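Local coordinates for protein K5 lyase (Enterobacteria phage k1-5, PDB 2X3H) that cleaves polysaccharide as a glycosaminoglycan lyase, probably acting on the K5 capsule of its bacterial host as a trimeric phage tail spike, at residues V242-T247 with S276-K281; A353-I356 with N361-A364; G393-L398 with A402-G407. All coordinates share one frame; numbering follows the deposited sequence.

Contacts 1 and 2 fill the interior of the beta-helix, whereas contact 3 closes a loop between its walls. In both core contacts an apolar residue of one wall is set against an asparagine that precedes a strand of the parallel array containing 279-286 and 363-369, and their centres lie about 17 Å apart. Contact 3, about 16 Å from contact 2 between centres, shares with it the wall of strands 349-355, 376-378 and 405-406. It is also largely buried, though partly exposed Arg395 takes part, and an irregular loop meets the turn that leads into strand 405-406. None of the three has a direct hydrogen bond between its segments; only in contact 3 do waters, three of them, bridge the two.

Contact 1: residues V242-T247 with S276-K281; sequences VELKGT and SNNLIK
Leu244 and Asn278 approach from opposite directions, and one methyl does nearly all the touching. Leu244 CD1 lies over the flat of the Asn278 amide, 3.6 Å from CG, while CB, OD1 and ND2 of Asn278 lie beneath it, slightly further off and nearly equidistant, so the methyl is centred on the amide. The leucine reaches this place because CG stands beside its backbone N (chi1 -63°) and CD1 then continues the chain in extended form (chi2 179°). The same methyl meets Ile280 CD1 at 4.3 Å, two residues further along 276-281. The setting is the interior of a right-handed parallel beta-helix, a fold known from phage tail spikes: strand 242-245 lies in one wall, and Asn278 sits at the turn leading into strand 279-286 of another. Turned inward with CG anti to its carbonyl carbon (chi1 -60°), Asn278 is one of a row of inward-facing asparagines on successive coils, Asn251, Asn278 and Asn301, each OD1 accepting from the backbone N of the asparagine one coil earlier. Its ND2 donates to Ala248 O, and bonds at both OD1 and ND2 hold the amide's rotation and so keep its face turned to Leu244. The leucine also packs on Val253 and Pro275.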
ATOM      1  N   VAL A 242      18.700  -7.156   2.005  1.00  5.04           N
ATOM      2  CA  VAL A 242      18.022  -8.107   2.881  1.00  5.56           C
ATOM      3  C   VAL A 242      17.686  -9.367   2.103  1.00  5.55           C
ATOM      4  O   VAL A 242      16.958  -9.308   1.111  1.00  6.25           O
ATOM      5  CB  VAL A 242      16.702  -7.532   3.465  1.00  4.20           C
ATOM      6  CG1 VAL A 242      15.971  -8.607   4.290  1.00  4.72           C
ATOM      7  CG2 VAL A 242      16.984  -6.304   4.329  1.00  4.91           C
ATOM      8  N   GLU A 243      18.211 -10.503   2.558  1.00  5.50           N
ATOM      9  CA  GLU A 243      17.778 -11.804   2.038  1.00  5.35           C
ATOM     10  C   GLU A 243      16.949 -12.576   3.079  1.00  5.82           C
ATOM     11  O   GLU A 243      17.349 -12.670   4.247  1.00  5.61           O
ATOM     12  CB  GLU A 243      18.976 -12.674   1.597  1.00  6.30           C
ATOM     13  CG  GLU A 243      18.480 -14.074   1.209  1.00  7.56           C
ATOM     14  CD  GLU A 243      19.524 -15.048   0.663  1.00  8.20           C
ATOM     15  OE1 GLU A 243      20.732 -14.928   0.966  1.00  9.50           O
ATOM     16  OE2 GLU A 243      19.098 -15.984  -0.062  1.00  9.17           O
ATOM     17  N   LEU A 244      15.796 -13.104   2.654  1.00  5.59           N
ATOM     18  CA  LEU A 244      15.075 -14.133   3.399  1.00  5.39           C
ATOM     19  C   LEU A 244      15.391 -15.442   2.687  1.00  4.95           C
ATOM     20  O   LEU A 244      15.380 -15.500   1.457  1.00  5.07           O
ATOM     21  CB  LEU A 244      13.565 -13.887   3.361  1.00  6.04           C
ATOM     22  CG  LEU A 244      13.047 -12.604   4.011  1.00  5.67           C
ATOM     23  CD1 LEU A 244      11.524 -12.518   3.845  1.00  6.96           C
ATOM     24  CD2 LEU A 244      13.465 -12.470   5.492  1.00  6.35           C
ATOM     25  N   LYS A 245      15.638 -16.498   3.458  1.00  5.79           N
ATOM     26  CA  LYS A 245      16.126 -17.739   2.868  1.00  5.73           C
ATOM     27  C   LYS A 245      15.440 -18.969   3.443  1.00  6.18           C
ATOM     28  O   LYS A 245      15.003 -18.970   4.597  1.00  6.29           O
ATOM     29  CB  LYS A 245      17.634 -17.840   3.110  1.00  6.90           C
ATOM     30  CG  LYS A 245      18.353 -18.955   2.371  1.00  7.34           C
ATOM     31  CD  LYS A 245      19.860 -18.890   2.670  1.00  8.59           C
ATOM     32  CE  LYS A 245      20.630 -19.910   1.845  1.00 10.41           C
ATOM     33  NZ  LYS A 245      22.115 -19.730   2.071  1.00 12.14           N
ATOM     34  N   GLY A 246      15.349 -20.012   2.630  1.00  6.28           N
ATOM     35  CA  GLY A 246      14.829 -21.298   3.101  1.00  6.47           C
ATOM     36  C   GLY A 246      13.382 -21.229   3.535  1.00  6.86           C
ATOM     37  O   GLY A 246      12.542 -20.700   2.824  1.00  7.28           O
ATOM     38  N   THR A 247      13.093 -21.780   4.707  1.00  6.26           N
ATOM     39  CA  THR A 247      11.722 -21.867   5.178  1.00  7.50           C
ATOM     40  C   THR A 247      11.269 -20.617   5.938  1.00  7.42           C
ATOM     41  O   THR A 247      10.360 -20.688   6.767  1.00 10.17           O
ATOM     42  CB  THR A 247      11.516 -23.103   6.049  1.00  7.43           C
ATOM     43  OG1 THR A 247      12.432 -23.058   7.151  1.00  7.98           O
ATOM     44  CG2 THR A 247      11.748 -24.387   5.205  1.00  7.99           C
ATOM     45  N   SER A 276       8.054 -17.983   2.224  1.00  4.51           N
ATOM     46  CA  SER A 276       6.618 -17.958   1.938  1.00  4.63           C
ATOM     47  C   SER A 276       5.907 -17.238   3.080  1.00  4.68           C
ATOM     48  O   SER A 276       6.376 -17.255   4.221  1.00  4.91           O
ATOM     49  CB  SER A 276       6.084 -19.396   1.813  1.00  5.31           C
ATOM     50  OG  SER A 276       6.707 -20.104   0.745  1.00  7.29           O
ATOM     51  N   ASN A 277       4.758 -16.625   2.795  1.00  4.52           N
ATOM     52  CA  ASN A 277       4.006 -15.961   3.852  1.00  4.47           C
ATOM     53  C   ASN A 277       4.808 -14.849   4.562  1.00  4.73           C
ATOM     54  O   ASN A 277       4.728 -14.705   5.786  1.00  5.25           O
ATOM     55  CB  ASN A 277       3.504 -16.979   4.891  1.00  5.19           C
ATOM     56  CG  ASN A 277       2.312 -17.784   4.409  1.00  7.36           C
ATOM     57  OD1 ASN A 277       2.251 -19.016   4.573  1.00 10.44           O
ATOM     58  ND2 ASN A 277       1.353 -17.103   3.829  1.00  5.26           N
ATOM     59  N   ASN A 278       5.577 -14.080   3.796  1.00  4.38           N
ATOM     60  CA  ASN A 278       6.274 -12.912   4.328  1.00  4.42           C
ATOM     61  C   ASN A 278       5.712 -11.638   3.746  1.00  4.46           C
ATOM     62  O   ASN A 278       5.203 -11.648   2.616  1.00  5.02           O
ATOM     63  CB  ASN A 278       7.759 -12.992   3.986  1.00  4.90           C
ATOM     64  CG  ASN A 278       8.401 -14.229   4.561  1.00  5.13           C
ATOM     65  OD1 ASN A 278       8.607 -14.319   5.780  1.00  5.11           O
ATOM     66  ND2 ASN A 278       8.714 -15.201   3.692  1.00  5.91           N
ATOM     67  N   LEU A 279       5.830 -10.557   4.513  1.00  4.56           N
ATOM     68  CA  LEU A 279       5.419  -9.231   4.061  1.00  4.71           C
ATOM     69  C   LEU A 279       6.677  -8.400   3.842  1.00  5.42           C
ATOM     70  O   LEU A 279       7.506  -8.282   4.733  1.00  5.76           O
ATOM     71  CB  LEU A 279       4.539  -8.573   5.139  1.00  6.78           C
ATOM     72  CG  LEU A 279       4.184  -7.097   4.953  1.00  9.14           C
ATOM     73  CD1 LEU A 279       3.409  -6.858   3.656  1.00  9.10           C
ATOM     74  CD2 LEU A 279       3.370  -6.616   6.151  1.00  9.35           C
ATOM     75  N   ILE A 280       6.823  -7.843   2.647  1.00  4.29           N
ATOM     76  CA  ILE A 280       8.006  -7.040   2.310  1.00  5.89           C
ATOM     77  C   ILE A 280       7.470  -5.715   1.798  1.00  6.97           C
ATOM     78  O   ILE A 280       6.785  -5.679   0.780  1.00  8.17           O
ATOM     79  CB  ILE A 280       8.873  -7.737   1.244  1.00  6.27           C
ATOM     80  CG1 ILE A 280       9.418  -9.059   1.802  1.00  7.85           C
ATOM     81  CG2 ILE A 280      10.013  -6.804   0.769  1.00  7.32           C
ATOM     82  CD1 ILE A 280       9.839 -10.045   0.710  1.00  9.58           C
ATOM     83  N   LYS A 281       7.738  -4.637   2.524  1.00  7.86           N
ATOM     84  CA  LYS A 281       7.051  -3.374   2.226  1.00  9.73           C
ATOM     85  C   LYS A 281       7.948  -2.137   2.341  1.00  9.15           C
ATOM     86  O   LYS A 281       8.616  -1.913   3.355  1.00  9.65           O
ATOM     87  CB  LYS A 281       5.809  -3.232   3.105  1.00 12.00           C
ATOM     88  CG  LYS A 281       6.099  -3.276   4.588  1.00 14.76           C
ATOM     89  CD  LYS A 281       4.858  -2.992   5.442  1.00 16.36           C
ATOM     90  CE  LYS A 281       5.187  -1.987   6.545  1.00 19.12           C
ATOM     91  NZ  LYS A 281       3.995  -1.630   7.399  1.00 20.69           N
TER

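Contact 2: residues A353-I356 with N361-A364; sequences ARFI and NNYA
Phe355 faces Asn362 and Ala364 across the interior of a coil, and its ring can be followed outward from the backbone. CB leaves strand 349-355 toward the opposing segment. CG then lies beside the backbone N and anti to the carbonyl carbon (chi1 -60°), and chi2 of 87° turns the ring plane about perpendicular to the plane of CA, CB and CG. Along one side of the ring, CD2 leads to CE2, which comes within 3.9 Å of Asn362 CB. At the far end, CZ lies 4.1 Å from Ala364 CB. The ring presents its CE2-CZ edge to both carbons, which sit near its plane, and neither lies over its face. The other flank stays with its own strand: CE1 passes 3.8 Å from Ala353 CB, two residues earlier. That alanine also reaches across, its CB standing 4.4 Å from Ala364 CB, so two small methyl groups close the span beside the aromatic tip.

Phe355 and Asn362 slide past one another in opposite directions, with ring and amide planes 31° apart. The amide is anchored elsewhere: Asn362 OD1 accepts from the backbone N of Asn328, and ND2 donates to Gly325 O. This satisfies both polar ends of a buried side chain while its CB serves the apolar core, as in the inward-facing asparagine rows known from parallel beta-helices. The Phe355 ring also meets that of Phe378, extending the aromatic packing to the next strand. Strand 349-355 lies between strands 321-323 and 376-378 in one parallel wall, and strand 363-369 lies between strands 329-336 and 386-389 in another.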
ATOM      1  N   ALA A 353       8.139  -6.457 -14.527  1.00  4.68           N
ATOM      2  CA  ALA A 353       7.721  -7.676 -13.830  1.00  4.23           C
ATOM      3  C   ALA A 353       8.065  -8.867 -14.716  1.00  5.04           C
ATOM      4  O   ALA A 353       7.661  -8.915 -15.882  1.00  5.94           O
ATOM      5  CB  ALA A 353       6.215  -7.636 -13.542  1.00  5.51           C
ATOM      6  N   ARG A 354       8.809  -9.818 -14.158  1.00  5.18           N
ATOM      7  CA  ARG A 354       9.240 -11.007 -14.890  1.00  5.21           C
ATOM      8  C   ARG A 354       8.737 -12.247 -14.177  1.00  5.24           C
ATOM      9  O   ARG A 354       9.024 -12.433 -12.997  1.00  5.32           O
ATOM     10  CB  ARG A 354      10.775 -11.038 -14.995  1.00  5.94           C
ATOM     11  CG  ARG A 354      11.314 -12.272 -15.691  1.00  6.06           C
ATOM     12  CD  ARG A 354      12.834 -12.170 -15.893  1.00  7.52           C
ATOM     13  NE  ARG A 354      13.383 -13.335 -16.580  1.00  9.65           N
ATOM     14  CZ  ARG A 354      14.641 -13.426 -17.001  1.00 10.88           C
ATOM     15  NH1 ARG A 354      15.490 -12.411 -16.823  1.00 10.54           N
ATOM     16  NH2 ARG A 354      15.049 -14.537 -17.605  1.00 11.95           N
ATOM     17  N   PHE A 355       7.975 -13.071 -14.897  1.00  4.51           N
ATOM     18  CA  PHE A 355       7.375 -14.267 -14.333  1.00  4.87           C
ATOM     19  C   PHE A 355       8.169 -15.447 -14.844  1.00  5.38           C
ATOM     20  O   PHE A 355       8.055 -15.853 -16.006  1.00  5.38           O
ATOM     21  CB  PHE A 355       5.881 -14.325 -14.692  1.00  5.38           C
ATOM     22  CG  PHE A 355       5.112 -13.139 -14.155  1.00  5.41           C
ATOM     23  CD1 PHE A 355       5.029 -11.968 -14.890  1.00  5.44           C
ATOM     24  CD2 PHE A 355       4.518 -13.177 -12.903  1.00  6.39           C
ATOM     25  CE1 PHE A 355       4.343 -10.854 -14.372  1.00  6.28           C
ATOM     26  CE2 PHE A 355       3.840 -12.083 -12.387  1.00  6.23           C
ATOM     27  CZ  PHE A 355       3.752 -10.921 -13.128  1.00  6.56           C
ATOM     28  N   ILE A 356       9.001 -15.966 -13.951  1.00  5.63           N
ATOM     29  CA  ILE A 356      10.040 -16.922 -14.311  1.00  5.96           C
ATOM     30  C   ILE A 356       9.538 -18.352 -14.283  1.00  7.27           C
ATOM     31  O   ILE A 356       8.862 -18.767 -13.347  1.00  7.37           O
ATOM     32  CB  ILE A 356      11.210 -16.845 -13.308  1.00  6.41           C
ATOM     33  CG1 ILE A 356      11.843 -15.456 -13.317  1.00  6.12           C
ATOM     34  CG2 ILE A 356      12.237 -17.949 -13.573  1.00  6.74           C
ATOM     35  CD1 ILE A 356      12.872 -15.244 -12.212  1.00  7.91           C
ATOM     36  N   ASN A 361      -0.262 -17.842 -10.800  1.00  3.91           N
ATOM     37  CA  ASN A 361      -1.255 -17.299  -9.897  1.00  3.24           C
ATOM     38  C   ASN A 361      -0.765 -16.093  -9.107  1.00  3.87           C
ATOM     39  O   ASN A 361      -1.238 -15.839  -7.990  1.00  4.50           O
ATOM     40  CB  ASN A 361      -1.805 -18.401  -8.973  1.00  4.22           C
ATOM     41  CG  ASN A 361      -2.674 -19.414  -9.727  1.00  5.29           C
ATOM     42  OD1 ASN A 361      -3.837 -19.128 -10.056  1.00  4.73           O
ATOM     43  ND2 ASN A 361      -2.109 -20.598 -10.011  1.00  5.82           N
ATOM     44  N   ASN A 362       0.182 -15.354  -9.691  1.00  3.50           N
ATOM     45  CA  ASN A 362       0.694 -14.127  -9.066  1.00  4.01           C
ATOM     46  C   ASN A 362      -0.049 -12.894  -9.553  1.00  4.59           C
ATOM     47  O   ASN A 362      -0.709 -12.932 -10.588  1.00  5.05           O
ATOM     48  CB  ASN A 362       2.184 -13.964  -9.359  1.00  4.21           C
ATOM     49  CG  ASN A 362       3.004 -15.134  -8.848  1.00  3.76           C
ATOM     50  OD1 ASN A 362       3.212 -15.269  -7.631  1.00  4.69           O
ATOM     51  ND2 ASN A 362       3.499 -15.964  -9.762  1.00  3.59           N
ATOM     52  N   TYR A 363       0.061 -11.816  -8.785  1.00  4.01           N
ATOM     53  CA  TYR A 363      -0.533 -10.522  -9.157  1.00  4.09           C
ATOM     54  C   TYR A 363       0.572  -9.474  -9.123  1.00  4.59           C
ATOM     55  O   TYR A 363       1.382  -9.483  -8.195  1.00  4.85           O
ATOM     56  CB  TYR A 363      -1.619 -10.117  -8.142  1.00  5.10           C
ATOM     57  CG  TYR A 363      -2.120  -8.699  -8.322  1.00  4.84           C
ATOM     58  CD1 TYR A 363      -3.167  -8.428  -9.190  1.00  6.18           C
ATOM     59  CD2 TYR A 363      -1.557  -7.642  -7.624  1.00  5.93           C
ATOM     60  CE1 TYR A 363      -3.632  -7.123  -9.385  1.00  6.57           C
ATOM     61  CE2 TYR A 363      -2.030  -6.332  -7.784  1.00  6.56           C
ATOM     62  CZ  TYR A 363      -3.062  -6.082  -8.670  1.00  6.28           C
ATOM     63  OH  TYR A 363      -3.497  -4.782  -8.839  1.00  8.60           O
ATOM     64  N   ALA A 364       0.594  -8.549 -10.089  1.00  4.27           N
ATOM     65  CA  ALA A 364       1.515  -7.398  -9.992  1.00  3.52           C
ATOM     66  C   ALA A 364       0.811  -6.141 -10.452  1.00  4.91           C
ATOM     67  O   ALA A 364       0.144  -6.158 -11.488  1.00  5.59           O
ATOM     68  CB  ALA A 364       2.764  -7.639 -10.851  1.00  4.99           C
TER

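Contact 3: residues G393-L398 with A402-G407; sequences GRRNDL and ASTIDG
Leu398 and Thr404 bring the two backbones together, their CA atoms 6.1 Å apart at the closing of a short loop. Segment 393-398 is irregular; across from it, residues 402-404 have helical backbone angles without the regular bonds, and the chain straightens into strand 405-406 immediately afterwards. The carbonyl O of Leu398 lies 3.3 Å from Thr404 CB, its C=O bond directed well to one side of that carbon. No direct hydrogen bond joins the segments.

Thr404 divides its branches between two kinds of partner. Its methyl, anti to the backbone N (chi1 -55° places OG1 beside that nitrogen), meets Leu398 CD2 at 4.0 Å, the two side chains crossing at about a right angle. The loop connects successive walls of the beta-helix, from strand 386-389 to strand 405-406. There Leu398 and Ile405 both pack on Val420 of strand 419-422, while the backbone of Thr404 is hydrogen-bonded to that of Ile376.

Water completes the polar side. Thr404 OG1 bonds to two molecules: one, 2.7 Å away, accepts from Arg395 NE in the plane of the guanidinium, at its edge; another, 2.8 Å from OG1, donates to Asp397 O. A third water donates to Leu398 O over 2.8 Å and accepts from the backbone N of Ile405. Arg395 is itself held by carbonyls, NH2 binding Ala372 O and NH1 both Pro368 O and Pro392 O, which would steady NE toward its water. Further out, Asp397 OD2 forms a salt bridge with Arg435 of a neighbouring subunit, and Arg394 another with Asp327 of that subunit.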
ATOM      1  N   GLY A 393       2.967   4.972 -18.577  1.00  6.52           N
ATOM      2  CA  GLY A 393       4.062   5.858 -18.988  1.00  6.90           C
ATOM      3  C   GLY A 393       3.609   6.655 -20.200  1.00  7.53           C
ATOM      4  O   GLY A 393       2.490   7.187 -20.192  1.00  8.62           O
ATOM      5  N   ARG A 394       4.448   6.726 -21.245  1.00  7.18           N
ATOM      6  CA  ARG A 394       4.057   7.457 -22.475  1.00  6.57           C
ATOM      7  C   ARG A 394       3.405   6.560 -23.522  1.00  6.45           C
ATOM      8  O   ARG A 394       3.117   7.005 -24.637  1.00  7.78           O
ATOM      9  CB  ARG A 394       5.256   8.164 -23.120  1.00  7.63           C
ATOM     10  CG  ARG A 394       6.009   9.128 -22.197  1.00  7.70           C
ATOM     11  CD  ARG A 394       5.124  10.239 -21.682  1.00  7.78           C
ATOM     12  NE  ARG A 394       5.833  11.115 -20.744  1.00  8.20           N
ATOM     13  CZ  ARG A 394       6.000  10.843 -19.451  1.00  8.26           C
ATOM     14  NH1 ARG A 394       5.513   9.719 -18.937  1.00  8.26           N
ATOM     15  NH2 ARG A 394       6.643  11.702 -18.668  1.00  7.43           N
ATOM     16  N   ARG A 395       3.184   5.297 -23.181  1.00  4.97           N
ATOM     17  CA  ARG A 395       2.598   4.367 -24.150  1.00  5.56           C
ATOM     18  C   ARG A 395       1.103   4.644 -24.328  1.00  6.23           C
ATOM     19  O   ARG A 395       0.406   4.964 -23.367  1.00  6.75           O
ATOM     20  CB  ARG A 395       2.801   2.921 -23.705  1.00  5.32           C
ATOM     21  CG  ARG A 395       4.256   2.562 -23.529  1.00  5.68           C
ATOM     22  CD  ARG A 395       4.434   1.239 -22.790  1.00  5.65           C
ATOM     23  NE  ARG A 395       5.846   1.042 -22.482  1.00  5.44           N
ATOM     24  CZ  ARG A 395       6.487   1.598 -21.454  1.00  6.35           C
ATOM     25  NH1 ARG A 395       5.842   2.389 -20.595  1.00  5.59           N
ATOM     26  NH2 ARG A 395       7.793   1.355 -21.285  1.00  6.73           N
ATOM     27  N   ASN A 396       0.626   4.500 -25.562  1.00  7.26           N
ATOM     28  CA  ASN A 396      -0.798   4.688 -25.888  1.00  7.98           C
ATOM     29  C   ASN A 396      -1.528   3.366 -26.166  1.00  7.81           C
ATOM     30  O   ASN A 396      -2.754   3.349 -26.299  1.00  8.55           O
ATOM     31  CB  ASN A 396      -0.960   5.595 -27.114  1.00  8.86           C
ATOM     32  CG  ASN A 396      -0.439   7.005 -26.886  1.00 10.34           C
ATOM     33  OD1 ASN A 396      -0.568   7.561 -25.806  1.00 11.09           O
ATOM     34  ND2 ASN A 396       0.143   7.588 -27.921  1.00 12.78           N
ATOM     35  N   ASP A 397      -0.777   2.269 -26.233  1.00  7.89           N
ATOM     36  CA  ASP A 397      -1.317   0.965 -26.635  1.00  8.96           C
ATOM     37  C   ASP A 397      -0.283  -0.080 -26.243  1.00  8.76           C
ATOM     38  O   ASP A 397       0.867  -0.001 -26.670  1.00 10.55           O
ATOM     39  CB  ASP A 397      -1.517   0.984 -28.163  1.00  9.74           C
ATOM     40  CG  ASP A 397      -2.087  -0.317 -28.740  1.00 11.99           C
ATOM     41  OD1 ASP A 397      -2.146  -1.363 -28.060  1.00 10.61           O
ATOM     42  OD2 ASP A 397      -2.452  -0.291 -29.948  1.00 13.11           O
ATOM     43  N   LEU A 398      -0.664  -1.045 -25.410  1.00  7.77           N
ATOM     44  CA  LEU A 398       0.316  -2.024 -24.952  1.00  8.51           C
ATOM     45  C   LEU A 398       0.659  -3.059 -26.015  1.00  7.96           C
ATOM     46  O   LEU A 398       1.525  -3.892 -25.792  1.00  7.99           O
ATOM     47  CB  LEU A 398      -0.143  -2.718 -23.668  1.00 10.48           C
ATOM     48  CG  LEU A 398      -0.213  -1.883 -22.382  1.00 11.13           C
ATOM     49  CD1 LEU A 398      -0.265  -2.794 -21.201  1.00 10.60           C
ATOM     50  CD2 LEU A 398       0.945  -0.911 -22.236  1.00 11.37           C
ATOM     51  N   ALA A 402       5.611  -5.162 -30.218  1.00 14.24           N
ATOM     52  CA  ALA A 402       5.588  -6.575 -29.828  1.00 14.13           C
ATOM     53  C   ALA A 402       6.488  -6.833 -28.616  1.00 13.72           C
ATOM     54  O   ALA A 402       6.441  -7.908 -28.021  1.00 15.05           O
ATOM     55  CB  ALA A 402       5.986  -7.476 -30.993  1.00 15.46           C
ATOM     56  N   SER A 403       7.294  -5.841 -28.249  1.00 12.55           N
ATOM     57  CA  SER A 403       8.216  -5.972 -27.115  1.00 11.70           C
ATOM     58  C   SER A 403       7.601  -5.674 -25.751  1.00  9.98           C
ATOM     59  O   SER A 403       8.133  -6.107 -24.719  1.00 10.68           O
ATOM     60  CB  SER A 403       9.439  -5.084 -27.326  1.00 13.79           C
ATOM     61  OG  SER A 403      10.195  -5.563 -28.416  1.00 16.10           O
ATOM     62  N   THR A 404       6.484  -4.951 -25.736  1.00  8.15           N
ATOM     63  CA  THR A 404       5.873  -4.560 -24.463  1.00  7.01           C
ATOM     64  C   THR A 404       5.524  -5.773 -23.604  1.00  7.70           C
ATOM     65  O   THR A 404       5.815  -5.804 -22.399  1.00  7.41           O
ATOM     66  CB  THR A 404       4.622  -3.683 -24.675  1.00  7.52           C
ATOM     67  OG1 THR A 404       4.974  -2.546 -25.490  1.00  7.96           O
ATOM     68  CG2 THR A 404       4.051  -3.210 -23.331  1.00  7.28           C
ATOM     69  N   ILE A 405       4.911  -6.770 -24.235  1.00  7.18           N
ATOM     70  CA  ILE A 405       4.595  -8.021 -23.544  1.00  7.66           C
ATOM     71  C   ILE A 405       5.370  -9.156 -24.197  1.00  8.59           C
ATOM     72  O   ILE A 405       5.020  -9.604 -25.289  1.00  9.18           O
ATOM     73  CB  ILE A 405       3.075  -8.322 -23.588  1.00  7.74           C
ATOM     74  CG1 ILE A 405       2.278  -7.174 -22.960  1.00  8.06           C
ATOM     75  CG2 ILE A 405       2.777  -9.652 -22.903  1.00  8.07           C
ATOM     76  CD1 ILE A 405       0.804  -7.269 -23.234  1.00  8.86           C
ATOM     77  N   ASP A 406       6.430  -9.611 -23.529  1.00  7.68           N
ATOM     78  CA  ASP A 406       7.205 -10.736 -24.013  1.00  9.89           C
ATOM     79  C   ASP A 406       6.539 -12.000 -23.475  1.00  9.26           C
ATOM     80  O   ASP A 406       6.329 -12.128 -22.277  1.00 10.18           O
ATOM     81  CB  ASP A 406       8.653 -10.617 -23.532  1.00 12.65           C
ATOM     82  CG  ASP A 406       9.558 -11.664 -24.147  1.00 16.87           C
ATOM     83  OD1 ASP A 406       9.089 -12.390 -25.043  1.00 19.73           O
ATOM     84  OD2 ASP A 406      10.744 -11.743 -23.752  1.00 19.90           O
ATOM     85  N   GLY A 407       6.193 -12.930 -24.354  1.00  7.24           N
ATOM     86  CA  GLY A 407       5.469 -14.123 -23.925  1.00  7.22           C
ATOM     87  C   GLY A 407       3.971 -13.937 -24.097  1.00  6.65           C
ATOM     88  O   GLY A 407       3.173 -14.555 -23.393  1.00  6.34           O
TER
HETATM   89  O   HOH W   1       6.677  -0.687 -24.626  1.00  9.61           O
HETATM   90  O   HOH W   2       3.209  -1.140 -27.076  1.00  8.71           O
HETATM   91  O   HOH W   3       3.052  -6.087 -26.749  1.00 10.05           O